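Local coordinates for cell wall surface anchor family protein (Streptococcus agalactiae, PDB 3PHS), which serves as the minor pilin GBS52 of a cell-wall-anchored pilus and mediates adhesion to lung epithelial cells through an IgG-like domain, at residues V45-Y50 with I127-I132; A107-R112 with N164-I169; L140-V145 with V156-Y161; R170-N173 with Q178-D181; L206-T211 with Y215-A220. All coordinates share one frame; numbering follows the deposited sequence.

Contact 1. Residues V45-Y50 with I127-I132; sequences VLYQLY and IYPKII
Y47 meets P129 with the far end of its ring. Its OH lies 3.5 Å from P129 CG, and its CE2 sits 3.8 Å from the same carbon. The two side chains come from opposite directions, and the proline carbon approaches the tyrosine ring obliquely. Y47 CG is anti to the carbonyl carbon and beside the backbone N (chi1 -82°). From there the ring reaches from strand 46-52 through the domain interior to 127-132. P129 offers the CB and CG corner of its ring. I131 adds a lighter touch, with CD1 4.1 Å from Y47 OH. Its CG1 branch is also beside the backbone N (chi1 -70°), which carries CD1 to the hydroxyl.

This is the interior of the N-terminal domain, whose two sheets are consistent with the Ig-like folds of this pilin. Strand 46-52 belongs to its four-stranded antiparallel sheet, while 127-132 leaves strand 125-127 of the other sheet and leads to the second domain. Y47 OH is hydrogen-bonded to H19 on strand 13-21. The hydroxyl thus has a polar partner although the groups it meets across the contact are apolar. P129 packs further on I17 and V114, and I131 rests on H19.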
# COMPACT_ATOMS: atom_id res chain seq x y z
N VAL A 45 14.63 5.43 -2.71
CA VAL A 45 13.26 5.89 -2.44
C VAL A 45 13.12 7.32 -2.93
O VAL A 45 13.94 8.20 -2.59
CB VAL A 45 12.85 5.77 -0.93
CG1 VAL A 45 11.39 6.27 -0.69
CG2 VAL A 45 12.98 4.33 -0.42
N LEU A 46 12.10 7.54 -3.76
CA LEU A 46 11.84 8.86 -4.32
C LEU A 46 10.97 9.69 -3.40
O LEU A 46 9.83 9.32 -3.11
CB LEU A 46 11.17 8.72 -5.70
CG LEU A 46 10.77 9.99 -6.45
CD1 LEU A 46 11.91 11.01 -6.48
CD2 LEU A 46 10.37 9.58 -7.86
N TYR A 47 11.53 10.80 -2.92
CA TYR A 47 10.79 11.80 -2.14
C TYR A 47 10.49 13.04 -2.99
O TYR A 47 11.33 13.50 -3.78
CB TYR A 47 11.56 12.20 -0.86
CG TYR A 47 11.35 11.19 0.24
CD1 TYR A 47 12.20 10.09 0.39
CD2 TYR A 47 10.26 11.30 1.10
CE1 TYR A 47 11.98 9.15 1.39
CE2 TYR A 47 10.03 10.33 2.10
CZ TYR A 47 10.90 9.27 2.24
OH TYR A 47 10.67 8.34 3.23
N GLN A 48 9.27 13.55 -2.85
CA GLN A 48 8.92 14.81 -3.46
C GLN A 48 8.48 15.78 -2.39
O GLN A 48 7.77 15.40 -1.46
CB GLN A 48 7.82 14.62 -4.50
CG GLN A 48 8.33 13.78 -5.62
CD GLN A 48 7.34 13.54 -6.71
OE1 GLN A 48 7.72 13.11 -7.81
NE2 GLN A 48 6.06 13.80 -6.45
N LEU A 49 8.87 17.04 -2.56
CA LEU A 49 8.51 18.11 -1.65
C LEU A 49 7.77 19.20 -2.42
O LEU A 49 8.29 19.72 -3.40
CB LEU A 49 9.77 18.66 -0.94
CG LEU A 49 10.30 17.99 0.35
CD1 LEU A 49 9.42 18.32 1.52
CD2 LEU A 49 10.48 16.48 0.26
N TYR A 50 6.56 19.52 -1.96
CA TYR A 50 5.67 20.49 -2.62
C TYR A 50 5.65 21.76 -1.78
O TYR A 50 5.24 21.75 -0.62
CB TYR A 50 4.28 19.90 -2.80
CG TYR A 50 4.30 18.79 -3.83
CD1 TYR A 50 4.71 17.50 -3.49
CD2 TYR A 50 3.99 19.07 -5.16
CE1 TYR A 50 4.76 16.49 -4.46
CE2 TYR A 50 4.04 18.07 -6.13
CZ TYR A 50 4.41 16.79 -5.77
OH TYR A 50 4.48 15.84 -6.74
N ILE A 127 14.69 15.20 8.90
CA ILE A 127 13.39 14.60 9.22
C ILE A 127 13.41 13.11 8.91
O ILE A 127 14.06 12.68 7.95
CB ILE A 127 12.21 15.28 8.47
CG1 ILE A 127 12.36 15.14 6.99
CG2 ILE A 127 12.02 16.81 8.87
CD1 ILE A 127 11.08 14.75 6.38
N TYR A 128 12.71 12.35 9.74
CA TYR A 128 12.64 10.90 9.66
C TYR A 128 11.17 10.53 9.41
O TYR A 128 10.39 10.49 10.37
CB TYR A 128 13.15 10.26 10.97
CG TYR A 128 14.62 10.53 11.25
CD1 TYR A 128 15.02 11.72 11.86
CD2 TYR A 128 15.60 9.61 10.87
CE1 TYR A 128 16.40 12.00 12.09
CE2 TYR A 128 16.97 9.87 11.11
CZ TYR A 128 17.35 11.07 11.71
OH TYR A 128 18.68 11.33 11.96
N PRO A 129 10.78 10.31 8.14
CA PRO A 129 9.35 10.00 7.94
C PRO A 129 8.99 8.70 8.66
O PRO A 129 9.86 7.86 8.88
CB PRO A 129 9.24 9.83 6.41
CG PRO A 129 10.37 10.67 5.86
CD PRO A 129 11.49 10.44 6.85
N LYS A 130 7.72 8.56 9.03
CA LYS A 130 7.22 7.34 9.69
C LYS A 130 6.99 6.30 8.61
O LYS A 130 6.24 6.53 7.66
CB LYS A 130 5.92 7.63 10.45
CG LYS A 130 6.11 8.70 11.53
CD LYS A 130 4.81 9.05 12.25
CE LYS A 130 5.00 10.29 13.12
NZ LYS A 130 3.69 10.90 13.50
N ILE A 131 7.70 5.18 8.74
CA ILE A 131 7.76 4.22 7.66
C ILE A 131 7.30 2.88 8.17
O ILE A 131 7.77 2.41 9.20
CB ILE A 131 9.20 4.13 7.09
CG1 ILE A 131 9.55 5.42 6.34
CG2 ILE A 131 9.36 2.93 6.11
CD1 ILE A 131 11.04 5.72 6.37
N ILE A 132 6.36 2.26 7.46
CA ILE A 132 5.93 0.92 7.82
C ILE A 132 6.46 -0.06 6.78
O ILE A 132 6.52 0.25 5.58
CB ILE A 132 4.40 0.76 8.06
CG1 ILE A 132 3.59 1.12 6.81
CG2 ILE A 132 3.94 1.57 9.31
CD1 ILE A 132 2.15 0.55 6.82

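Contact 2. Residues A107-R112 with N164-I169; sequences AGEKNR and NGRTPI
R166 is the first residue of 164-169 to touch the other segment, and it meets E109. Its chain bends at chi3 (-33°), which swings the guanidinium back toward the carboxylate. NH2 then lies 2.6 Å from E109 OE2 in a salt bridge. CZ of R166 is farther from that oxygen, at 3.4 Å, and NE farther still, at 3.7 Å. The carboxylate and guanidinium planes are 42° apart, and the oxygen approaches the guanidinium obliquely. One oxygen and one nitrogen therefore carry the charge pair, without the flat two-point pairing that arginine and glutamate can make. E109 helps by extending its chain beyond CG. R166 also touches a neighbouring molecule in the crystal, so its shape may owe something to the lattice.

T167 follows. Its methyl CG2 lies 4.2 Å from E109 OE1, and the threonine and glutamate side chains pass one another, running opposite ways. P168 and I169 turn back to their own domain, where they pack on Y161 and L160 of strand 157-162.

The contact spans the two domains of the pilin. Nearby, R112 adds a second link, with NH1 bonded to D203 O and a cation-pi contact with Y204. A single ion pair at an exposed surface is probably weakened by solvent, so E109 and R166 are likely to contribute only modestly to holding the domains together.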
# COMPACT_ATOMS: atom_id res chain seq x y z
N ALA A 107 5.60 3.95 -8.20
CA ALA A 107 4.71 3.59 -9.30
C ALA A 107 3.72 4.72 -9.59
O ALA A 107 2.50 4.50 -9.66
CB ALA A 107 3.96 2.30 -8.95
N GLY A 108 4.26 5.95 -9.69
CA GLY A 108 3.47 7.13 -10.06
C GLY A 108 2.40 7.60 -9.09
O GLY A 108 1.56 8.42 -9.46
N GLU A 109 2.43 7.10 -7.86
CA GLU A 109 1.45 7.44 -6.83
C GLU A 109 2.12 7.53 -5.49
O GLU A 109 3.26 7.09 -5.34
CB GLU A 109 0.36 6.36 -6.75
CG GLU A 109 -0.86 6.65 -7.61
CD GLU A 109 -1.89 5.52 -7.58
OE1 GLU A 109 -1.51 4.32 -7.44
OE2 GLU A 109 -3.08 5.83 -7.71
N LYS A 110 1.40 8.08 -4.51
CA LYS A 110 1.90 8.12 -3.14
C LYS A 110 2.17 6.71 -2.66
O LYS A 110 1.36 5.80 -2.87
CB LYS A 110 0.92 8.79 -2.18
CG LYS A 110 1.42 8.78 -0.73
CD LYS A 110 0.47 9.51 0.20
CE LYS A 110 1.04 9.59 1.62
NZ LYS A 110 0.93 8.30 2.42
N ASN A 111 3.34 6.51 -2.05
CA ASN A 111 3.63 5.27 -1.36
C ASN A 111 2.91 5.34 -0.00
O ASN A 111 3.30 6.13 0.86
CB ASN A 111 5.15 5.11 -1.18
CG ASN A 111 5.52 3.81 -0.48
OD1 ASN A 111 4.66 3.16 0.12
ND2 ASN A 111 6.80 3.43 -0.55
N ARG A 112 1.85 4.55 0.18
CA ARG A 112 1.06 4.65 1.41
C ARG A 112 1.82 4.18 2.67
O ARG A 112 1.41 4.46 3.79
CB ARG A 112 -0.26 3.87 1.28
CG ARG A 112 -0.08 2.37 1.36
CD ARG A 112 -1.43 1.64 1.31
NE ARG A 112 -1.28 0.22 1.62
CZ ARG A 112 -2.30 -0.59 1.89
NH1 ARG A 112 -3.55 -0.13 1.87
NH2 ARG A 112 -2.07 -1.86 2.16
N ASN A 164 -8.46 0.87 -1.89
CA ASN A 164 -8.60 2.04 -2.79
C ASN A 164 -7.53 2.15 -3.89
O ASN A 164 -7.43 3.18 -4.56
CB ASN A 164 -8.64 3.39 -2.02
CG ASN A 164 -9.73 3.44 -0.96
OD1 ASN A 164 -10.87 3.03 -1.19
ND2 ASN A 164 -9.37 3.97 0.21
N GLY A 165 -6.74 1.09 -4.07
CA GLY A 165 -5.67 1.08 -5.06
C GLY A 165 -6.18 0.84 -6.48
O GLY A 165 -7.20 0.17 -6.68
N ARG A 166 -5.44 1.38 -7.45
CA ARG A 166 -5.78 1.25 -8.86
C ARG A 166 -5.02 0.11 -9.53
O ARG A 166 -5.45 -0.44 -10.55
CB ARG A 166 -5.42 2.56 -9.59
CG ARG A 166 -6.33 2.91 -10.77
CD ARG A 166 -5.74 4.04 -11.62
NE ARG A 166 -4.98 5.00 -10.82
CZ ARG A 166 -5.51 6.02 -10.13
NH1 ARG A 166 -6.82 6.23 -10.15
NH2 ARG A 166 -4.72 6.83 -9.43
N THR A 167 -3.87 -0.24 -8.97
CA THR A 167 -2.99 -1.21 -9.61
C THR A 167 -2.72 -2.46 -8.76
O THR A 167 -2.31 -2.36 -7.60
CB THR A 167 -1.68 -0.59 -10.23
OG1 THR A 167 -0.54 -1.40 -9.89
CG2 THR A 167 -1.43 0.84 -9.77
N PRO A 168 -2.97 -3.64 -9.37
CA PRO A 168 -2.85 -4.94 -8.69
C PRO A 168 -1.45 -5.20 -8.15
O PRO A 168 -0.46 -4.84 -8.78
CB PRO A 168 -3.19 -5.96 -9.78
CG PRO A 168 -3.75 -5.20 -10.94
CD PRO A 168 -3.33 -3.78 -10.80
N ILE A 169 -1.40 -5.84 -6.98
CA ILE A 169 -0.16 -6.32 -6.34
C ILE A 169 0.27 -7.60 -7.03
O ILE A 169 -0.55 -8.50 -7.22
CB ILE A 169 -0.41 -6.56 -4.82
CG1 ILE A 169 -0.53 -5.21 -4.11
CG2 ILE A 169 0.69 -7.41 -4.17
CD1 ILE A 169 -1.56 -5.20 -3.05

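Contact 3. Residues L140-V145 with V156-Y161; sequences LLKVGV and VVFELY
The F158 ring carries L140 on one face and K142 at its edge. L140 CD2 lies over the ring centre, 3.8 Å from the centroid and 13° off the ring normal. This is a CH-pi contact. The closest ring atom is CE1, 3.7 Å from L140 CD2. K142 CD comes in near the ring plane, 4.0 Å from F158 CZ. Both side chains cross the phenylalanine at about a right angle.

K142 also runs over V156. Its CG is 3.9 Å from V156 CG2, and its CE is 4.0 Å from V156 CG1. The lysine is not stretched out. CG is anti to the backbone N (chi1 -175°), and the chain then bends at chi2 and again at chi4. These bends fold the aliphatic part between the valine and the ring edge. NZ donates to V143 O at 3.2 Å, from above the carbonyl plane. The same nitrogen is covalently linked to CG of N238 on strand 231-240, so the lysine end is fixed by a bond as well as by packing.

All four touching residues are buried between the two sheets of the C-terminal domain. E208 packs on K142, V156 and F158. A lysine joined to an asparagine, with a glutamate beside them and apolar side chains around, is characteristic of the intramolecular isopeptide site of Ig-like domains in Gram-positive pilins.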
# COMPACT_ATOMS: atom_id res chain seq x y z
N LEU A 140 -5.98 -17.51 1.72
CA LEU A 140 -7.34 -17.58 1.20
C LEU A 140 -7.70 -19.02 0.91
O LEU A 140 -6.97 -19.72 0.21
CB LEU A 140 -7.47 -16.74 -0.06
CG LEU A 140 -8.74 -16.84 -0.93
CD1 LEU A 140 -9.99 -16.50 -0.12
CD2 LEU A 140 -8.62 -15.95 -2.17
N LEU A 141 -8.85 -19.43 1.44
CA LEU A 141 -9.47 -20.68 1.05
C LEU A 141 -10.72 -20.33 0.24
O LEU A 141 -11.58 -19.58 0.70
CB LEU A 141 -9.84 -21.51 2.28
CG LEU A 141 -10.80 -22.69 2.02
CD1 LEU A 141 -10.18 -23.74 1.10
CD2 LEU A 141 -11.31 -23.32 3.31
N LYS A 142 -10.80 -20.88 -0.97
CA LYS A 142 -11.95 -20.70 -1.82
C LYS A 142 -12.75 -21.99 -1.82
O LYS A 142 -12.19 -23.05 -2.10
CB LYS A 142 -11.52 -20.40 -3.25
CG LYS A 142 -12.68 -20.06 -4.22
CD LYS A 142 -13.43 -18.77 -3.81
CE LYS A 142 -14.49 -18.38 -4.84
NZ LYS A 142 -15.68 -19.30 -4.80
N VAL A 143 -14.04 -21.90 -1.54
CA VAL A 143 -14.90 -23.08 -1.59
C VAL A 143 -16.04 -22.94 -2.61
O VAL A 143 -16.47 -21.83 -2.95
CB VAL A 143 -15.46 -23.44 -0.19
CG1 VAL A 143 -14.32 -23.86 0.76
CG2 VAL A 143 -16.29 -22.28 0.37
N GLY A 144 -16.52 -24.09 -3.08
CA GLY A 144 -17.74 -24.16 -3.88
C GLY A 144 -18.83 -24.73 -3.00
O GLY A 144 -18.58 -25.64 -2.21
N VAL A 145 -20.04 -24.18 -3.13
CA VAL A 145 -21.17 -24.52 -2.25
C VAL A 145 -22.29 -25.19 -3.07
O VAL A 145 -22.78 -24.62 -4.03
CB VAL A 145 -21.70 -23.27 -1.51
CG1 VAL A 145 -22.86 -23.63 -0.56
CG2 VAL A 145 -20.56 -22.57 -0.72
N VAL A 156 -9.66 -20.97 -9.46
CA VAL A 156 -10.38 -19.69 -9.35
C VAL A 156 -9.36 -18.54 -9.33
O VAL A 156 -8.37 -18.61 -8.60
CB VAL A 156 -11.27 -19.63 -8.09
CG1 VAL A 156 -12.00 -18.27 -7.96
CG2 VAL A 156 -12.28 -20.78 -8.08
N VAL A 157 -9.64 -17.50 -10.10
CA VAL A 157 -8.68 -16.42 -10.36
C VAL A 157 -9.04 -15.16 -9.57
O VAL A 157 -10.17 -14.67 -9.61
CB VAL A 157 -8.57 -16.12 -11.88
CG1 VAL A 157 -7.63 -14.92 -12.19
CG2 VAL A 157 -8.13 -17.39 -12.63
N PHE A 158 -8.05 -14.65 -8.84
CA PHE A 158 -8.17 -13.41 -8.09
C PHE A 158 -7.03 -12.44 -8.44
O PHE A 158 -5.98 -12.86 -8.95
CB PHE A 158 -8.04 -13.71 -6.59
CG PHE A 158 -9.27 -14.31 -5.97
CD1 PHE A 158 -9.45 -15.69 -5.93
CD2 PHE A 158 -10.21 -13.50 -5.35
CE1 PHE A 158 -10.60 -16.24 -5.31
CE2 PHE A 158 -11.35 -14.05 -4.73
CZ PHE A 158 -11.53 -15.42 -4.73
N GLU A 159 -7.27 -11.16 -8.18
CA GLU A 159 -6.22 -10.14 -8.10
C GLU A 159 -6.26 -9.54 -6.70
O GLU A 159 -7.29 -9.61 -6.03
CB GLU A 159 -6.41 -9.06 -9.16
CG GLU A 159 -6.16 -9.59 -10.57
CD GLU A 159 -6.57 -8.63 -11.66
OE1 GLU A 159 -7.16 -7.57 -11.38
OE2 GLU A 159 -6.28 -8.95 -12.83
N LEU A 160 -5.15 -8.96 -6.27
CA LEU A 160 -5.06 -8.31 -4.96
C LEU A 160 -4.67 -6.84 -5.13
O LEU A 160 -3.82 -6.53 -5.97
CB LEU A 160 -4.04 -9.04 -4.09
CG LEU A 160 -3.88 -8.53 -2.65
CD1 LEU A 160 -5.10 -8.80 -1.79
CD2 LEU A 160 -2.64 -9.15 -2.01
N TYR A 161 -5.32 -5.96 -4.39
CA TYR A 161 -5.06 -4.53 -4.45
C TYR A 161 -4.82 -4.00 -3.05
O TYR A 161 -5.34 -4.54 -2.10
CB TYR A 161 -6.29 -3.80 -5.02
CG TYR A 161 -6.51 -4.10 -6.47
CD1 TYR A 161 -7.15 -5.28 -6.88
CD2 TYR A 161 -6.07 -3.21 -7.45
CE1 TYR A 161 -7.33 -5.56 -8.25
CE2 TYR A 161 -6.26 -3.47 -8.79
CZ TYR A 161 -6.89 -4.64 -9.19
OH TYR A 161 -7.06 -4.87 -10.55

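Contact 4. Residues R170-N173 with Q178-D181; sequences RVKN and QDID
K172 points its amine between two aspartates. NZ is 2.7 Å from D179 OD2 and 2.8 Å from D181 OD1, and both pairs are salt bridges. The lysine crosses D179 at about a right angle and D181 more obliquely. Its chain is extended throughout, with CG anti to the backbone N (chi1 -177°), so the amine stands well clear of its strand. The carboxylates receive it differently. D181 OD1 uses its syn lone pair, on the side of its other oxygen. D179 OD2 is met on the anti side. D181 takes the tight torsion, with CG between the backbone N and the carbonyl carbon (chi1 56°), and this brings its carboxylate back to the lysine although the CB bond leads away.

Strands 171-172 and 175-176 form a small antiparallel hairpin on the surface of the C-terminal domain. The loop after it folds back over the first strand, and its side chains and carbonyls meet the strand there.

R170 grips that loop by its backbone. NH1 donates to D179 O at 2.7 Å, with an N-H...O angle of 146°. The oxygen sits at the guanidinium edge but somewhat tilted out of its plane. NH1 also bonds to A182 O, so one nitrogen ties two carbonyls of the loop.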
# COMPACT_ATOMS: atom_id res chain seq x y z
N ARG A 170 1.55 -7.70 -7.38
CA ARG A 170 2.05 -8.88 -8.10
C ARG A 170 2.79 -9.84 -7.17
O ARG A 170 3.32 -9.44 -6.14
CB ARG A 170 2.88 -8.45 -9.32
CG ARG A 170 2.06 -7.55 -10.25
CD ARG A 170 2.76 -7.12 -11.54
NE ARG A 170 3.78 -6.09 -11.30
CZ ARG A 170 5.09 -6.27 -11.47
NH1 ARG A 170 5.55 -7.45 -11.90
NH2 ARG A 170 5.94 -5.29 -11.22
N VAL A 171 2.79 -11.13 -7.53
CA VAL A 171 3.28 -12.18 -6.64
C VAL A 171 4.19 -13.15 -7.41
O VAL A 171 3.92 -13.45 -8.57
CB VAL A 171 2.08 -12.95 -5.98
CG1 VAL A 171 2.55 -14.10 -5.10
CG2 VAL A 171 1.18 -11.98 -5.16
N LYS A 172 5.25 -13.60 -6.75
CA LYS A 172 6.23 -14.55 -7.31
C LYS A 172 6.81 -15.36 -6.13
O LYS A 172 7.06 -14.81 -5.07
CB LYS A 172 7.34 -13.76 -8.04
CG LYS A 172 8.44 -14.57 -8.77
CD LYS A 172 9.49 -13.58 -9.34
CE LYS A 172 10.83 -14.23 -9.65
NZ LYS A 172 11.70 -13.33 -10.45
N ASN A 173 7.03 -16.66 -6.30
CA ASN A 173 7.52 -17.50 -5.19
C ASN A 173 6.58 -17.46 -3.96
O ASN A 173 7.04 -17.55 -2.80
CB ASN A 173 8.97 -17.12 -4.77
CG ASN A 173 10.00 -17.36 -5.88
OD1 ASN A 173 10.95 -16.56 -6.07
ND2 ASN A 173 9.83 -18.44 -6.62
N GLN A 178 8.33 -7.48 -6.74
CA GLN A 178 8.42 -6.38 -7.68
C GLN A 178 9.21 -6.76 -8.92
O GLN A 178 9.56 -5.90 -9.75
CB GLN A 178 9.04 -5.16 -7.01
CG GLN A 178 8.29 -4.76 -5.76
CD GLN A 178 8.61 -3.37 -5.35
OE1 GLN A 178 7.91 -2.44 -5.75
NE2 GLN A 178 9.69 -3.19 -4.57
N ASP A 179 9.48 -8.06 -9.07
CA ASP A 179 10.16 -8.53 -10.27
C ASP A 179 9.29 -8.41 -11.51
O ASP A 179 8.06 -8.43 -11.42
CB ASP A 179 10.65 -9.96 -10.09
CG ASP A 179 11.79 -10.07 -9.10
OD1 ASP A 179 12.25 -9.03 -8.60
OD2 ASP A 179 12.20 -11.20 -8.82
N ILE A 180 9.93 -8.26 -12.66
CA ILE A 180 9.19 -8.01 -13.90
C ILE A 180 8.31 -9.22 -14.28
O ILE A 180 7.30 -9.06 -14.97
CB ILE A 180 10.15 -7.56 -15.06
CG1 ILE A 180 9.38 -6.84 -16.19
CG2 ILE A 180 10.99 -8.73 -15.57
CD1 ILE A 180 9.07 -5.38 -15.91
N ASP A 181 8.69 -10.42 -13.84
CA ASP A 181 7.89 -11.61 -14.10
C ASP A 181 6.85 -11.92 -13.01
O ASP A 181 6.08 -12.89 -13.13
CB ASP A 181 8.75 -12.84 -14.43
CG ASP A 181 9.77 -13.17 -13.36
OD1 ASP A 181 10.04 -12.33 -12.49
OD2 ASP A 181 10.33 -14.28 -13.41

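Contact 5. Residues L206-T211 with Y215-A220; sequences LKEIET and YQIGQA
I217 lies against the E208 side chain, and the two come from opposite directions. I217 CG1 is 3.5 Å from E208 OE2. Its CG2 branch sits 3.9 Å from OE1, so both carboxylate oxygens have aliphatic carbon beside them. I217 CD1 reaches on to I209 O at 3.7 Å. CG1 also touches T211, whose methyl CG2 is 3.5 Å from Y215 O. That methyl sits between its backbone N and carbonyl carbon, and OG1 is turned anti to the N (chi1 -170°). This leaves OG1 to bond N238 OD1.

At the other end the backbones meet. E208 N donates to A220 O at 2.8 Å, in a nearly straight bond. L206 pairs with T222 next to it. Residues 215-220 link strand 215-216, paired with 231-240 in one sheet, to strand 221-226 beside 202-210 in the other. The domain is consistent with the Ig-like folds of this pilin. Strand 202-210 ends in a classic beta bulge, where I209 and E210 both face V157.

Two waters bridge the segments. One donates to E208 OE1 at 2.6 Å and accepts from G218 N, and so bridges the carboxylate to the loop backbone. Another lies between L206 O and Q219 O, though it cannot donate to every acceptor around it at once. Farther out, Q219 NE2 bonds T222 OG1. Q216 pairs through its backbone with K239, and Y215 packs on L153, N238 and K240.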
# COMPACT_ATOMS: atom_id res chain seq x y z
N LEU A 206 -9.25 -8.25 -2.16
CA LEU A 206 -9.23 -9.35 -3.11
C LEU A 206 -10.35 -9.17 -4.12
O LEU A 206 -11.52 -9.02 -3.74
CB LEU A 206 -9.41 -10.68 -2.37
CG LEU A 206 -8.17 -11.28 -1.70
CD1 LEU A 206 -8.62 -12.38 -0.74
CD2 LEU A 206 -7.17 -11.82 -2.74
N LYS A 207 -10.00 -9.19 -5.39
CA LYS A 207 -10.97 -9.11 -6.44
C LYS A 207 -11.09 -10.45 -7.16
O LYS A 207 -10.14 -10.96 -7.64
CB LYS A 207 -10.62 -7.97 -7.40
CG LYS A 207 -11.71 -7.60 -8.35
CD LYS A 207 -11.36 -6.37 -9.23
CE LYS A 207 -12.30 -6.24 -10.45
NZ LYS A 207 -11.86 -5.24 -11.42
N GLU A 208 -12.28 -11.05 -7.13
CA GLU A 208 -12.45 -12.32 -7.81
C GLU A 208 -12.71 -12.02 -9.28
O GLU A 208 -13.61 -11.25 -9.61
CB GLU A 208 -13.60 -13.13 -7.20
CG GLU A 208 -13.64 -14.56 -7.72
CD GLU A 208 -14.74 -15.41 -7.06
OE1 GLU A 208 -15.25 -15.05 -5.98
OE2 GLU A 208 -15.06 -16.46 -7.65
N ILE A 209 -11.92 -12.64 -10.15
CA ILE A 209 -11.89 -12.31 -11.59
C ILE A 209 -12.69 -13.33 -12.38
O ILE A 209 -13.48 -12.96 -13.27
CB ILE A 209 -10.43 -12.32 -12.14
CG1 ILE A 209 -9.55 -11.34 -11.35
CG2 ILE A 209 -10.39 -11.99 -13.64
CD1 ILE A 209 -10.11 -9.94 -11.25
N GLU A 210 -12.48 -14.60 -12.06
CA GLU A 210 -13.11 -15.69 -12.79
C GLU A 210 -13.23 -16.91 -11.89
O GLU A 210 -12.27 -17.31 -11.21
CB GLU A 210 -12.31 -16.01 -14.05
CG GLU A 210 -12.73 -17.29 -14.79
CD GLU A 210 -11.91 -17.52 -16.05
OE1 GLU A 210 -10.92 -16.78 -16.28
OE2 GLU A 210 -12.26 -18.43 -16.81
N THR A 211 -14.41 -17.51 -11.88
CA THR A 211 -14.58 -18.73 -11.12
C THR A 211 -14.84 -19.93 -12.02
O THR A 211 -14.91 -19.78 -13.24
CB THR A 211 -15.66 -18.58 -10.05
OG1 THR A 211 -15.62 -19.72 -9.19
CG2 THR A 211 -17.06 -18.44 -10.66
N TYR A 215 -20.43 -22.21 -11.30
CA TYR A 215 -20.47 -21.32 -10.13
C TYR A 215 -20.59 -19.85 -10.49
O TYR A 215 -20.24 -19.44 -11.59
CB TYR A 215 -19.23 -21.51 -9.25
CG TYR A 215 -19.07 -22.89 -8.68
CD1 TYR A 215 -18.34 -23.86 -9.36
CD2 TYR A 215 -19.65 -23.23 -7.45
CE1 TYR A 215 -18.19 -25.13 -8.84
CE2 TYR A 215 -19.51 -24.49 -6.92
CZ TYR A 215 -18.78 -25.43 -7.62
OH TYR A 215 -18.63 -26.67 -7.11
N GLN A 216 -21.08 -19.07 -9.53
CA GLN A 216 -21.23 -17.63 -9.68
C GLN A 216 -20.22 -16.94 -8.78
O GLN A 216 -19.94 -17.42 -7.68
CB GLN A 216 -22.60 -17.17 -9.19
CG GLN A 216 -23.80 -17.39 -10.09
CD GLN A 216 -25.08 -16.88 -9.42
OE1 GLN A 216 -25.08 -16.60 -8.21
NE2 GLN A 216 -26.15 -16.74 -10.19
N ILE A 217 -19.70 -15.82 -9.25
CA ILE A 217 -18.99 -14.90 -8.35
C ILE A 217 -20.03 -14.21 -7.45
O ILE A 217 -20.91 -13.48 -7.94
CB ILE A 217 -18.11 -13.89 -9.14
CG1 ILE A 217 -17.01 -14.62 -9.92
CG2 ILE A 217 -17.52 -12.83 -8.19
CD1 ILE A 217 -16.22 -13.74 -10.87
N GLY A 218 -19.96 -14.48 -6.15
CA GLY A 218 -20.92 -13.94 -5.18
C GLY A 218 -20.46 -12.61 -4.59
O GLY A 218 -21.18 -11.62 -4.63
N GLN A 219 -19.26 -12.61 -4.02
CA GLN A 219 -18.66 -11.36 -3.55
C GLN A 219 -17.48 -11.00 -4.44
O GLN A 219 -16.41 -11.62 -4.35
CB GLN A 219 -18.27 -11.44 -2.05
CG GLN A 219 -17.48 -12.68 -1.61
CD GLN A 219 -17.39 -12.82 -0.08
OE1 GLN A 219 -18.35 -13.26 0.57
NE2 GLN A 219 -16.24 -12.46 0.50
N ALA A 220 -17.69 -10.04 -5.33
CA ALA A 220 -16.66 -9.58 -6.26
C ALA A 220 -15.39 -9.13 -5.53
O ALA A 220 -14.29 -9.56 -5.86
CB ALA A 220 -17.19 -8.45 -7.15
O HOH W 1 -13.41 -11.47 -3.40
O HOH W 2 -17.52 -15.43 -4.75

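In the fold
From the N terminus, contact 1 comes first. It closes a loop of 76 residues within the N-terminal domain and holds the exit chain to strand 46-52. Contact 2 crosses it along the chain, because 107-112 lies between the two segments of contact 1. Its other end is in the second domain, so it bridges the two. Contact 3 falls within the loop that contact 2 spans, and ties the two sheets of the C-terminal domain together. Contact 4 follows as a short surface closure that adjoins contact 2 in sequence. Contact 5 comes last and closes the smallest loop. Its strand 202-210 pairs with strand 157-162 of contact 3, so these two share a sheet.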